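PDB 2YNK: WZI from Escherichia coli, which is an outer-membrane beta-barrel lectin that binds carbohydrate and underpins assembly of the group 1 capsule. Local coordinates for residues E328-R333 against G367-G372; N306-G311 against T334-T339; G2-D7 against A64-F69; T29-Q34 against G171-R176. All coordinates share one frame; numbering follows the deposited sequence.

Contacts 1 and 2 lie next to each other on one side of the beta-barrel, whereas contacts 3 and 4 adjoin around the N-terminal residues. Contact 1 is a buried pairing of neighbouring barrel strands; contact 2, only partly buried, lays the loop leaving strand 322-331 against strand 306-317, a neighbour of 322-331 in the sheet. Contacts 3 and 4 are buried as well, but join a helix end or the barrel to the N-terminal residues, and the short strands 3-4 and 32-33 connect them. Main-chain ladder bonds dominate contact 1, an asparagine and a Met-aromatic pair contact 2, a lysine and leucine contact 3, and serine, glutamine and proline contact 4.

Contact 1: E328-R333 against G367-G372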
loop_
_atom_site.group_PDB
_atom_site.type_symbol
_atom_site.label_atom_id
_atom_site.label_comp_id
_atom_site.label_asym_id
_atom_site.label_seq_id
_atom_site.Cartn_x
_atom_site.Cartn_y
_atom_site.Cartn_z
ATOM N N GLU A 328 10.847 -6.381 -9.147
ATOM C CA GLU A 328 9.864 -5.395 -9.568
ATOM C C GLU A 328 10.520 -4.173 -10.237
ATOM O O GLU A 328 11.505 -3.636 -9.725
ATOM C CB GLU A 328 9.042 -4.974 -8.342
ATOM C CG GLU A 328 7.774 -4.195 -8.664
ATOM C CD GLU A 328 6.857 -4.016 -7.467
ATOM O OE1 GLU A 328 6.690 -4.975 -6.682
ATOM O OE2 GLU A 328 6.282 -2.915 -7.308
ATOM N N ALA A 329 9.970 -3.744 -11.378
ATOM C CA ALA A 329 10.492 -2.587 -12.125
ATOM C C ALA A 329 9.431 -1.496 -12.264
ATOM O O ALA A 329 8.283 -1.801 -12.572
ATOM C CB ALA A 329 10.990 -3.014 -13.497
ATOM N N HIS A 330 9.809 -0.240 -12.014
ATOM C CA HIS A 330 8.902 0.904 -12.164
ATOM C C HIS A 330 9.449 1.899 -13.144
ATOM O O HIS A 330 10.658 2.058 -13.263
ATOM C CB HIS A 330 8.738 1.641 -10.843
ATOM C CG HIS A 330 8.039 0.856 -9.762
ATOM N ND1 HIS A 330 7.543 1.447 -8.671
ATOM C CD2 HIS A 330 7.755 -0.505 -9.633
ATOM C CE1 HIS A 330 6.983 0.523 -7.875
ATOM N NE2 HIS A 330 7.115 -0.670 -8.467
ATOM N N ASP A 331 8.560 2.604 -13.836
ATOM C CA ASP A 331 8.954 3.767 -14.634
ATOM C C ASP A 331 7.882 4.846 -14.536
ATOM O O ASP A 331 6.794 4.708 -15.095
ATOM C CB ASP A 331 9.198 3.375 -16.098
ATOM C CG ASP A 331 9.815 4.510 -16.917
ATOM O OD1 ASP A 331 9.208 5.600 -16.956
ATOM O OD2 ASP A 331 10.895 4.313 -17.528
ATOM N N THR A 332 8.196 5.925 -13.822
ATOM C CA THR A 332 7.242 7.015 -13.620
ATOM C C THR A 332 7.553 8.243 -14.487
ATOM O O THR A 332 7.109 9.357 -14.194
ATOM C CB THR A 332 7.133 7.391 -12.132
ATOM O OG1 THR A 332 8.407 7.839 -11.656
ATOM C CG2 THR A 332 6.667 6.181 -11.325
ATOM N N ARG A 333 8.301 8.037 -15.563
ATOM C CA ARG A 333 8.352 9.023 -16.635
ATOM C C ARG A 333 7.078 8.904 -17.470
ATOM O O ARG A 333 6.260 8.010 -17.243
ATOM C CB ARG A 333 9.579 8.796 -17.522
ATOM C CG ARG A 333 10.907 8.948 -16.797
ATOM C CD ARG A 333 12.077 8.620 -17.705
ATOM N NE ARG A 333 12.170 7.186 -17.958
ATOM C CZ ARG A 333 13.039 6.629 -18.796
ATOM N NH1 ARG A 333 13.906 7.376 -19.475
ATOM N NH2 ARG A 333 13.037 5.312 -18.955
ATOM N N GLY A 367 10.828 8.837 -12.350
ATOM C CA GLY A 367 11.740 7.888 -11.730
ATOM C C GLY A 367 11.786 6.538 -12.418
ATOM O O GLY A 367 10.790 6.074 -12.962
ATOM N N GLN A 368 12.954 5.907 -12.383
ATOM C CA GLN A 368 13.130 4.532 -12.847
ATOM C C GLN A 368 13.635 3.687 -11.677
ATOM O O GLN A 368 14.530 4.115 -10.943
ATOM C CB GLN A 368 14.135 4.488 -13.989
ATOM C CG GLN A 368 13.836 5.477 -15.092
ATOM C CD GLN A 368 14.878 5.444 -16.178
ATOM O OE1 GLN A 368 15.126 4.402 -16.778
ATOM N NE2 GLN A 368 15.490 6.586 -16.443
ATOM N N LEU A 369 13.070 2.492 -11.508
ATOM C CA LEU A 369 13.365 1.661 -10.341
ATOM C C LEU A 369 13.286 0.163 -10.639
ATOM O O LEU A 369 12.326 -0.310 -11.239
ATOM C CB LEU A 369 12.411 2.021 -9.205
ATOM C CG LEU A 369 12.489 1.260 -7.880
ATOM C CD1 LEU A 369 12.356 2.243 -6.731
ATOM C CD2 LEU A 369 11.412 0.187 -7.777
ATOM N N VAL A 370 14.332 -0.550 -10.240
ATOM C CA VAL A 370 14.357 -1.993 -10.214
ATOM C C VAL A 370 14.682 -2.386 -8.781
ATOM O O VAL A 370 15.614 -1.846 -8.186
ATOM C CB VAL A 370 15.445 -2.554 -11.140
ATOM C CG1 VAL A 370 15.360 -4.076 -11.193
ATOM C CG2 VAL A 370 15.309 -1.961 -12.534
ATOM N N ALA A 371 13.910 -3.306 -8.217
ATOM C CA ALA A 371 14.141 -3.737 -6.839
ATOM C C ALA A 371 13.826 -5.207 -6.667
ATOM O O ALA A 371 12.843 -5.714 -7.214
ATOM C CB ALA A 371 13.312 -2.915 -5.878
ATOM N N GLY A 372 14.681 -5.886 -5.919
ATOM C CA GLY A 372 14.468 -7.280 -5.585
ATOM C C GLY A 372 14.426 -7.379 -4.082
ATOM O O GLY A 372 15.104 -6.611 -3.391
#
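An antiparallel beta ladder in the barrel wall pairs 328-331 with 368-372, these strand segments running at 170° to one another. Glu328 with Ala371 and His330 with Leu369 are hydrogen-bonded pairs, and the non-hydrogen-bonded pairs Ala329 with Val370 and Asp331 with Gln368 alternate with them. Beyond the last bridge, Thr332 N donates to Gly367 O at 2.7 Å, while Gly367 N returns a bond of 2.7 Å to Thr332 OG1. Thr332 OG1 sits between its own backbone N and carbonyl carbon (chi1 61°), and from there it reaches across to the glycine.

On the face carrying Glu328 and His330, Leu369 lies alongside the imidazole and sets CD2 over one ring face, 4.1 Å from the centroid. Glu328 OE2 meets the ring edge in plane, accepting from His330 NE2 at 2.7 Å. Asp361 binds His330 ND1 and Tyr290 binds Glu328 OE1, so the imidazole is fixed at both nitrogens. On the other face Arg333 folds back to hold Asp331 side-on, NE and NH2 both reaching OD2, NH2 at 2.8 Å in a salt bridge, and Asp331 OD1 takes Arg333 N in an Asx turn. The Gln368 amide stacks on this guanidinium with the planes 9° apart and NE2 over its centre, 3.4 Å from CZ.

Strand 306-317 flanks the pair beside 322-331, and strand 383-393 beside 368-377. The backbone N atoms of Tyr156 and Glu157, in a loop, bind Glu328, consistent with the Glu328-His330 face looking into the barrel.

Contact 2: N306-G311 against T334-T339; sequences NMFLGG and TNMSRT
Asn306 O, at the start of strand 306-317, accepts a hydrogen bond from Asn335 N at 3.1 Å, and a second bond pairs the same two residues: Asn335 OD1 accepts from Asn306 N at 3.3 Å. The second donor stands 49° out of the plane of the side-chain carbonyl and therefore misses its lone pairs. Although CB of Asn335 points away from the strand, its CG lies beside the backbone N (chi1 -57°), which swings the amide oxygen back to the strand. The amide of Asn306 itself turns elsewhere, ND2 binding Pro303 O.

Within the loop, Thr334 O is gripped by two backbone N-H groups. Ser337 N lies 3.3 Å from Thr334 O, and Arg338 N lies 3.0 Å from Thr334 O, which folds the loop into a tight turn.

Two residues along the strand, Phe308 receives the selenomethionine Met336. The two side chains cross at about a right angle, with CG of Met336 3.9 Å from CD1 of Phe308 and SE 5.1 Å from the ring centroid. The approach is oblique, a Met-aromatic contact, while Asn335 CA lies at the ring edge.

Ser337 and Arg338 both opposing Thr334 form a classic beta bulge. Here it shapes the long connection after strand 322-331, a loop folded back on the rim of the barrel, probably at its extracellular end.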
loop_
_atom_site.group_PDB
_atom_site.type_symbol
_atom_site.label_atom_id
_atom_site.label_comp_id
_atom_site.label_asym_id
_atom_site.label_seq_id
_atom_site.Cartn_x
_atom_site.Cartn_y
_atom_site.Cartn_z
ATOM N N ASN A 306 1.607 7.561 -20.072
ATOM C CA ASN A 306 1.545 6.418 -19.164
ATOM C C ASN A 306 2.803 6.127 -18.360
ATOM O O ASN A 306 3.907 6.111 -18.890
ATOM C CB ASN A 306 1.167 5.156 -19.944
ATOM C CG ASN A 306 -0.278 5.158 -20.375
ATOM O OD1 ASN A 306 -1.182 5.118 -19.543
ATOM N ND2 ASN A 306 -0.508 5.197 -21.678
HETATM N N MSE A 307 2.600 5.878 -17.070
HETATM C CA MSE A 307 3.638 5.355 -16.185
HETATM C C MSE A 307 3.465 3.868 -16.114
HETATM O O MSE A 307 2.345 3.368 -16.186
HETATM C CB MSE A 307 3.491 5.973 -14.800
HETATM C CG MSE A 307 3.700 7.480 -14.906
HETATM SE SE MSE A 307 3.308 8.318 -13.183
HETATM C CE MSE A 307 1.340 8.196 -13.241
ATOM N N PHE A 308 4.574 3.154 -15.963
ATOM C CA PHE A 308 4.568 1.704 -16.017
ATOM C C PHE A 308 5.147 1.052 -14.773
ATOM O O PHE A 308 6.000 1.622 -14.073
ATOM C CB PHE A 308 5.345 1.234 -17.234
ATOM C CG PHE A 308 4.689 1.582 -18.528
ATOM C CD1 PHE A 308 4.942 2.805 -19.142
ATOM C CD2 PHE A 308 3.809 0.693 -19.134
ATOM C CE1 PHE A 308 4.338 3.131 -20.343
ATOM C CE2 PHE A 308 3.202 1.013 -20.336
ATOM C CZ PHE A 308 3.466 2.235 -20.940
ATOM N N LEU A 309 4.667 -0.162 -14.520
ATOM C CA LEU A 309 5.125 -0.972 -13.408
ATOM C C LEU A 309 4.894 -2.443 -13.733
ATOM O O LEU A 309 3.838 -2.809 -14.242
ATOM C CB LEU A 309 4.375 -0.580 -12.147
ATOM C CG LEU A 309 4.538 -1.455 -10.903
ATOM C CD1 LEU A 309 4.278 -0.595 -9.671
ATOM C CD2 LEU A 309 3.634 -2.695 -10.938
ATOM N N GLY A 310 5.894 -3.266 -13.445
ATOM C CA GLY A 310 5.814 -4.698 -13.662
ATOM C C GLY A 310 6.660 -5.428 -12.645
ATOM O O GLY A 310 7.605 -4.862 -12.090
ATOM N N GLY A 311 6.312 -6.685 -12.390
ATOM C CA GLY A 311 7.076 -7.521 -11.470
ATOM C C GLY A 311 6.755 -9.008 -11.521
ATOM O O GLY A 311 5.789 -9.451 -12.155
ATOM N N THR A 334 6.911 9.805 -18.433
ATOM C CA THR A 334 5.813 9.700 -19.387
ATOM C C THR A 334 6.279 8.934 -20.623
ATOM O O THR A 334 7.175 9.384 -21.356
ATOM C CB THR A 334 5.255 11.075 -19.760
ATOM O OG1 THR A 334 4.411 11.532 -18.696
ATOM C CG2 THR A 334 4.440 10.994 -21.045
ATOM N N ASN A 335 5.668 7.768 -20.830
ATOM C CA ASN A 335 6.066 6.843 -21.879
ATOM C C ASN A 335 7.565 6.555 -21.869
ATOM O O ASN A 335 8.198 6.506 -22.916
ATOM C CB ASN A 335 5.637 7.371 -23.248
ATOM C CG ASN A 335 4.149 7.635 -23.332
ATOM O OD1 ASN A 335 3.340 6.907 -22.748
ATOM N ND2 ASN A 335 3.777 8.672 -24.073
HETATM N N MSE A 336 8.126 6.376 -20.678
HETATM C CA MSE A 336 9.521 5.974 -20.523
HETATM C C MSE A 336 10.479 6.834 -21.302
HETATM O O MSE A 336 11.457 6.335 -21.846
HETATM C CB MSE A 336 9.678 4.525 -20.978
HETATM C CG MSE A 336 8.557 3.628 -20.477
HETATM SE SE MSE A 336 9.108 1.743 -20.659
HETATM C CE MSE A 336 8.153 1.363 -22.350
ATOM N N SER A 337 10.218 8.134 -21.359
ATOM C CA SER A 337 11.093 9.048 -22.081
ATOM C C SER A 337 10.897 10.485 -21.627
ATOM O O SER A 337 11.824 11.117 -21.118
ATOM C CB SER A 337 10.829 8.946 -23.582
ATOM O OG SER A 337 9.462 9.192 -23.869
ATOM N N ARG A 338 9.683 10.990 -21.813
ATOM C CA ARG A 338 9.357 12.390 -21.527
ATOM C C ARG A 338 9.328 12.622 -20.018
ATOM O O ARG A 338 8.828 11.781 -19.265
ATOM C CB ARG A 338 8.011 12.733 -22.180
ATOM C CG ARG A 338 7.360 14.052 -21.797
ATOM C CD ARG A 338 6.045 14.186 -22.557
ATOM N NE ARG A 338 5.159 15.222 -22.025
ATOM C CZ ARG A 338 3.876 15.376 -22.369
ATOM N NH1 ARG A 338 3.295 14.561 -23.252
ATOM N NH2 ARG A 338 3.162 16.352 -21.817
ATOM N N THR A 339 9.886 13.750 -19.578
ATOM C CA THR A 339 9.892 14.104 -18.157
ATOM C C THR A 339 9.131 15.399 -17.907
ATOM O O THR A 339 8.648 16.046 -18.835
ATOM C CB THR A 339 11.324 14.249 -17.594
ATOM O OG1 THR A 339 11.833 15.554 -17.889
ATOM C CG2 THR A 339 12.255 13.197 -18.179
#

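Contact 3: G2-D7 against A64-F69; sequences GLVVND and ALKADF
Lys66 carries its chain extended from CA to CE before bending at chi4 (-83°), a turn that brings NZ to Leu3 O at 2.8 Å. The C=O...N angle is 163°, so the ammonium meets the carbonyl almost head-on. Asp7 approaches from the other end of the N-terminal segment: its CG lies opposite the backbone N (chi1 -176°), and the carboxylate is thereby set against Leu65.

The branched end of Leu65, in the last turn of helix 49-65, spreads its methyl groups along that carboxylate, CD2 being 3.7 Å from Asp7 OD1 and CD1 3.9 Å from Asp7 OD2. CD1 also lies 4.2 Å from Val4 CG1. Leu65 CD1 thus touches both Val4 and the acid, and the contact with the acid is one of methyl groups only.

The polar ends have further partners. Asp7 forms a salt bridge with Arg61 of the same helix 49-65 and, as N-cap of helix 8-19, accepts from Leu10 N through OD2. Lys66 NZ is bridged to Asp108 on barrel strand 107-116.

With a carbonyl and an acid sharing one ammonium, Lys66 ties strand 3-4 to the barrel wall where helix 49-65 ends. The charged ends have counter-charges, Asp108 for Lys66 and Arg61 for Asp7: Arg61 and the N-terminal end of helix 8-19 would both be expected to stabilise Asp7 as a carboxylate, even with Leu65 methyls packed against it.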
loop_
_atom_site.group_PDB
_atom_site.type_symbol
_atom_site.label_atom_id
_atom_site.label_comp_id
_atom_site.label_asym_id
_atom_site.label_seq_id
_atom_site.Cartn_x
_atom_site.Cartn_y
_atom_site.Cartn_z
ATOM N N GLY A 2 -13.927 -5.748 10.393
ATOM C CA GLY A 2 -13.874 -4.497 9.686
ATOM C C GLY A 2 -12.702 -4.354 8.749
ATOM O O GLY A 2 -12.275 -5.326 8.136
ATOM N N LEU A 3 -12.187 -3.129 8.633
ATOM C CA LEU A 3 -11.077 -2.848 7.729
ATOM C C LEU A 3 -9.759 -3.359 8.292
ATOM O O LEU A 3 -9.582 -3.444 9.506
ATOM C CB LEU A 3 -10.958 -1.348 7.474
ATOM C CG LEU A 3 -12.197 -0.655 6.908
ATOM C CD1 LEU A 3 -11.851 0.795 6.560
ATOM C CD2 LEU A 3 -12.756 -1.422 5.713
ATOM N N VAL A 4 -8.850 -3.704 7.384
ATOM C CA VAL A 4 -7.505 -4.147 7.727
ATOM C C VAL A 4 -6.558 -3.359 6.822
ATOM O O VAL A 4 -6.370 -3.703 5.663
ATOM C CB VAL A 4 -7.325 -5.672 7.529
ATOM C CG1 VAL A 4 -6.042 -6.160 8.194
ATOM C CG2 VAL A 4 -8.532 -6.418 8.072
ATOM N N VAL A 5 -6.004 -2.273 7.362
ATOM C CA VAL A 5 -5.133 -1.376 6.608
ATOM C C VAL A 5 -3.760 -2.000 6.349
ATOM O O VAL A 5 -3.420 -3.038 6.929
ATOM C CB VAL A 5 -4.955 -0.016 7.334
ATOM C CG1 VAL A 5 -6.280 0.736 7.378
ATOM C CG2 VAL A 5 -4.371 -0.207 8.726
ATOM N N ASN A 6 -2.982 -1.357 5.482
ATOM C CA ASN A 6 -1.677 -1.864 5.077
ATOM C C ASN A 6 -0.854 -2.404 6.244
ATOM O O ASN A 6 -0.346 -1.638 7.049
ATOM C CB ASN A 6 -0.850 -0.766 4.386
ATOM C CG ASN A 6 -1.546 -0.156 3.195
ATOM O OD1 ASN A 6 -2.752 -0.316 3.000
ATOM N ND2 ASN A 6 -0.786 0.566 2.395
ATOM N N ASP A 7 -0.738 -3.726 6.336
ATOM C CA ASP A 7 0.235 -4.377 7.216
ATOM C C ASP A 7 1.125 -5.207 6.318
ATOM O O ASP A 7 0.644 -5.853 5.397
ATOM C CB ASP A 7 -0.464 -5.274 8.222
ATOM C CG ASP A 7 0.502 -5.904 9.214
ATOM O OD1 ASP A 7 1.190 -5.147 9.931
ATOM O OD2 ASP A 7 0.563 -7.156 9.290
ATOM N N ALA A 64 -3.359 -9.390 16.798
ATOM C CA ALA A 64 -2.341 -8.405 17.153
ATOM C C ALA A 64 -2.758 -7.008 16.674
ATOM O O ALA A 64 -2.853 -6.072 17.457
ATOM C CB ALA A 64 -0.999 -8.797 16.549
ATOM N N LEU A 65 -3.036 -6.903 15.384
ATOM C CA LEU A 65 -3.423 -5.648 14.760
ATOM C C LEU A 65 -4.624 -4.995 15.437
ATOM O O LEU A 65 -4.620 -3.780 15.692
ATOM C CB LEU A 65 -3.736 -5.881 13.275
ATOM C CG LEU A 65 -2.511 -6.155 12.404
ATOM C CD1 LEU A 65 -2.894 -6.630 11.010
ATOM C CD2 LEU A 65 -1.672 -4.891 12.336
ATOM N N LYS A 66 -5.643 -5.796 15.735
ATOM C CA LYS A 66 -6.895 -5.263 16.264
ATOM C C LYS A 66 -7.073 -5.453 17.775
ATOM O O LYS A 66 -8.185 -5.328 18.285
ATOM C CB LYS A 66 -8.073 -5.862 15.503
ATOM C CG LYS A 66 -8.099 -5.471 14.038
ATOM C CD LYS A 66 -9.461 -5.712 13.428
ATOM C CE LYS A 66 -9.613 -4.990 12.110
ATOM N NZ LYS A 66 -10.006 -3.560 12.293
ATOM N N ALA A 67 -5.978 -5.715 18.486
ATOM C CA ALA A 67 -5.994 -5.804 19.951
ATOM C C ALA A 67 -6.670 -4.594 20.594
ATOM O O ALA A 67 -6.574 -3.481 20.085
ATOM C CB ALA A 67 -4.574 -5.940 20.482
ATOM N N ASP A 68 -7.337 -4.819 21.722
ATOM C CA ASP A 68 -8.088 -3.763 22.414
ATOM C C ASP A 68 -7.310 -2.464 22.522
ATOM O O ASP A 68 -7.844 -1.386 22.268
ATOM C CB ASP A 68 -8.483 -4.219 23.830
ATOM C CG ASP A 68 -9.603 -5.244 23.832
ATOM O OD1 ASP A 68 -10.301 -5.376 22.810
ATOM O OD2 ASP A 68 -9.790 -5.916 24.870
ATOM N N PHE A 69 -6.052 -2.581 22.921
ATOM C CA PHE A 69 -5.180 -1.430 23.070
ATOM C C PHE A 69 -3.812 -1.801 22.512
ATOM O O PHE A 69 -3.315 -2.896 22.762
ATOM C CB PHE A 69 -5.106 -1.013 24.539
ATOM C CG PHE A 69 -4.151 0.114 24.803
ATOM C CD1 PHE A 69 -4.275 1.323 24.125
ATOM C CD2 PHE A 69 -3.130 -0.025 25.741
ATOM C CE1 PHE A 69 -3.394 2.370 24.367
ATOM C CE2 PHE A 69 -2.248 1.021 25.988
ATOM C CZ PHE A 69 -2.380 2.218 25.300
#

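Contact 4: T29-Q34 against G171-R176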
loop_
_atom_site.group_PDB
_atom_site.type_symbol
_atom_site.label_atom_id
_atom_site.label_comp_id
_atom_site.label_asym_id
_atom_site.label_seq_id
_atom_site.Cartn_x
_atom_site.Cartn_y
_atom_site.Cartn_z
ATOM N N THR A 29 -6.190 -4.442 -3.435
ATOM C CA THR A 29 -6.978 -3.307 -2.997
ATOM C C THR A 29 -7.052 -3.295 -1.479
ATOM O O THR A 29 -7.836 -4.038 -0.878
ATOM C CB THR A 29 -8.380 -3.343 -3.598
ATOM O OG1 THR A 29 -8.283 -3.071 -4.995
ATOM C CG2 THR A 29 -9.272 -2.315 -2.977
ATOM N N TRP A 30 -6.210 -2.449 -0.875
ATOM C CA TRP A 30 -6.233 -2.203 0.558
ATOM C C TRP A 30 -6.922 -0.902 0.852
ATOM O O TRP A 30 -6.875 0.012 0.042
ATOM C CB TRP A 30 -4.825 -2.166 1.100
ATOM C CG TRP A 30 -4.122 -3.480 0.958
ATOM C CD1 TRP A 30 -3.688 -4.089 -0.210
ATOM C CD2 TRP A 30 -3.767 -4.411 2.030
ATOM N NE1 TRP A 30 -3.102 -5.295 0.062
ATOM C CE2 TRP A 30 -3.115 -5.545 1.385
ATOM C CE3 TRP A 30 -3.917 -4.412 3.407
ATOM C CZ2 TRP A 30 -2.635 -6.620 2.108
ATOM C CZ3 TRP A 30 -3.432 -5.502 4.128
ATOM C CH2 TRP A 30 -2.806 -6.581 3.492
ATOM N N PRO A 31 -7.572 -0.797 2.020
ATOM C CA PRO A 31 -7.616 -1.798 3.075
ATOM C C PRO A 31 -8.493 -2.996 2.709
ATOM O O PRO A 31 -9.395 -2.877 1.877
ATOM C CB PRO A 31 -8.212 -1.023 4.246
ATOM C CG PRO A 31 -9.129 -0.074 3.599
ATOM C CD PRO A 31 -8.436 0.348 2.336
ATOM N N LEU A 32 -8.211 -4.142 3.322
ATOM C CA LEU A 32 -8.989 -5.370 3.087
ATOM C C LEU A 32 -10.091 -5.509 4.128
ATOM O O LEU A 32 -9.875 -5.240 5.304
ATOM C CB LEU A 32 -8.087 -6.606 3.177
ATOM C CG LEU A 32 -6.805 -6.632 2.350
ATOM C CD1 LEU A 32 -5.912 -7.767 2.806
ATOM C CD2 LEU A 32 -7.126 -6.742 0.873
ATOM N N SER A 33 -11.265 -5.952 3.698
ATOM C CA SER A 33 -12.320 -6.382 4.629
ATOM C C SER A 33 -11.918 -7.681 5.329
ATOM O O SER A 33 -11.537 -8.634 4.682
ATOM C CB SER A 33 -13.625 -6.599 3.877
ATOM O OG SER A 33 -13.920 -5.482 3.054
ATOM N N GLN A 34 -11.988 -7.704 6.651
ATOM C CA GLN A 34 -11.594 -8.887 7.418
ATOM C C GLN A 34 -12.522 -10.069 7.067
ATOM O O GLN A 34 -12.078 -11.205 6.915
ATOM C CB GLN A 34 -11.638 -8.592 8.930
ATOM C CG GLN A 34 -10.656 -9.408 9.755
ATOM C CD GLN A 34 -10.933 -9.353 11.249
ATOM O OE1 GLN A 34 -11.000 -8.281 11.849
ATOM N NE2 GLN A 34 -11.091 -10.524 11.861
ATOM N N GLY A 171 -11.165 11.465 5.089
ATOM C CA GLY A 171 -12.243 11.242 4.144
ATOM C C GLY A 171 -13.127 10.038 4.391
ATOM O O GLY A 171 -13.039 9.363 5.427
ATOM N N PHE A 172 -14.002 9.801 3.415
ATOM C CA PHE A 172 -14.946 8.695 3.423
ATOM C C PHE A 172 -14.452 7.591 2.496
ATOM O O PHE A 172 -13.806 7.859 1.482
ATOM C CB PHE A 172 -16.325 9.181 2.984
ATOM C CG PHE A 172 -16.961 10.133 3.953
ATOM C CD1 PHE A 172 -17.749 9.663 4.992
ATOM C CD2 PHE A 172 -16.752 11.500 3.845
ATOM C CE1 PHE A 172 -18.328 10.530 5.898
ATOM C CE2 PHE A 172 -17.328 12.374 4.748
ATOM C CZ PHE A 172 -18.123 11.885 5.773
ATOM N N LEU A 173 -14.751 6.351 2.853
ATOM C CA LEU A 173 -14.306 5.198 2.080
ATOM C C LEU A 173 -15.360 4.081 2.144
ATOM O O LEU A 173 -15.978 3.867 3.184
ATOM C CB LEU A 173 -12.952 4.716 2.616
ATOM C CG LEU A 173 -12.191 3.667 1.805
ATOM C CD1 LEU A 173 -10.711 3.776 2.134
ATOM C CD2 LEU A 173 -12.711 2.251 2.055
HETATM N N MSE A 174 -15.567 3.398 1.022
HETATM C CA MSE A 174 -16.609 2.391 0.919
HETATM C C MSE A 174 -16.132 1.204 0.136
HETATM O O MSE A 174 -15.415 1.361 -0.850
HETATM C CB MSE A 174 -17.866 2.991 0.305
HETATM C CG MSE A 174 -19.083 2.488 1.079
HETATM SE SE MSE A 174 -20.765 3.151 0.290
HETATM C CE MSE A 174 -21.730 1.450 0.027
ATOM N N GLN A 175 -16.553 0.015 0.582
ATOM C CA GLN A 175 -16.076 -1.282 0.074
ATOM C C GLN A 175 -17.093 -2.401 0.263
ATOM O O GLN A 175 -17.952 -2.311 1.131
ATOM C CB GLN A 175 -14.864 -1.722 0.875
ATOM C CG GLN A 175 -13.577 -1.100 0.441
ATOM C CD GLN A 175 -12.399 -1.642 1.202
ATOM O OE1 GLN A 175 -11.266 -1.230 0.956
ATOM N NE2 GLN A 175 -12.650 -2.573 2.125
ATOM N N ARG A 176 -16.945 -3.487 -0.490
ATOM C CA ARG A 176 -17.664 -4.713 -0.152
ATOM C C ARG A 176 -17.036 -5.317 1.095
ATOM O O ARG A 176 -15.837 -5.165 1.317
ATOM C CB ARG A 176 -17.597 -5.744 -1.280
ATOM C CG ARG A 176 -18.240 -5.311 -2.586
ATOM C CD ARG A 176 -18.247 -6.466 -3.574
ATOM N NE ARG A 176 -19.362 -7.390 -3.344
ATOM C CZ ARG A 176 -19.483 -8.589 -3.911
ATOM N NH1 ARG A 176 -18.556 -9.064 -4.734
ATOM N NH2 ARG A 176 -20.541 -9.334 -3.633
#
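Inside the beta-barrel, wall strand 170-176 sends Leu173 and Gln175 against Pro31 and Ser33 of residues 29-34, whose touching part runs at 54° to that of the strand. Leu173 comes end-on to the proline, CD1 4.1 Å from Pro31 CD. Gln175 crosses Pro31 at a slant: its chain is fully extended beyond CG (chi2 -176°), carrying the amide over to the backbone carbonyl beyond the ring. A weak bond there from Gln175 NE2 to Pro31 O is doubtful, because Gln175 OE1, a second acceptor, lies only 2.7 Å from the same Pro31 O. The amide oxygen of Gln175 is also met by Gln196 NE2 on the adjoining strand 193-201, and that same NE2 reaches Trp30 O, so Gln196 serves both sides of the contact.

The peptide bond before Pro31 is cis. Pro31 and Ser33 meet the barrel strand, Trp30 and Leu32 being directed away from it, with Leu32 CG over one face of the indole. Leu3 of the paired strand 3-4 touches both Pro31 and Gln175.

Ser33 provides the firmer polar link at the strand's end: OG, turned beside its own backbone N (chi1 -50°), donates to Arg176 O at 2.6 Å, in the carbonyl plane.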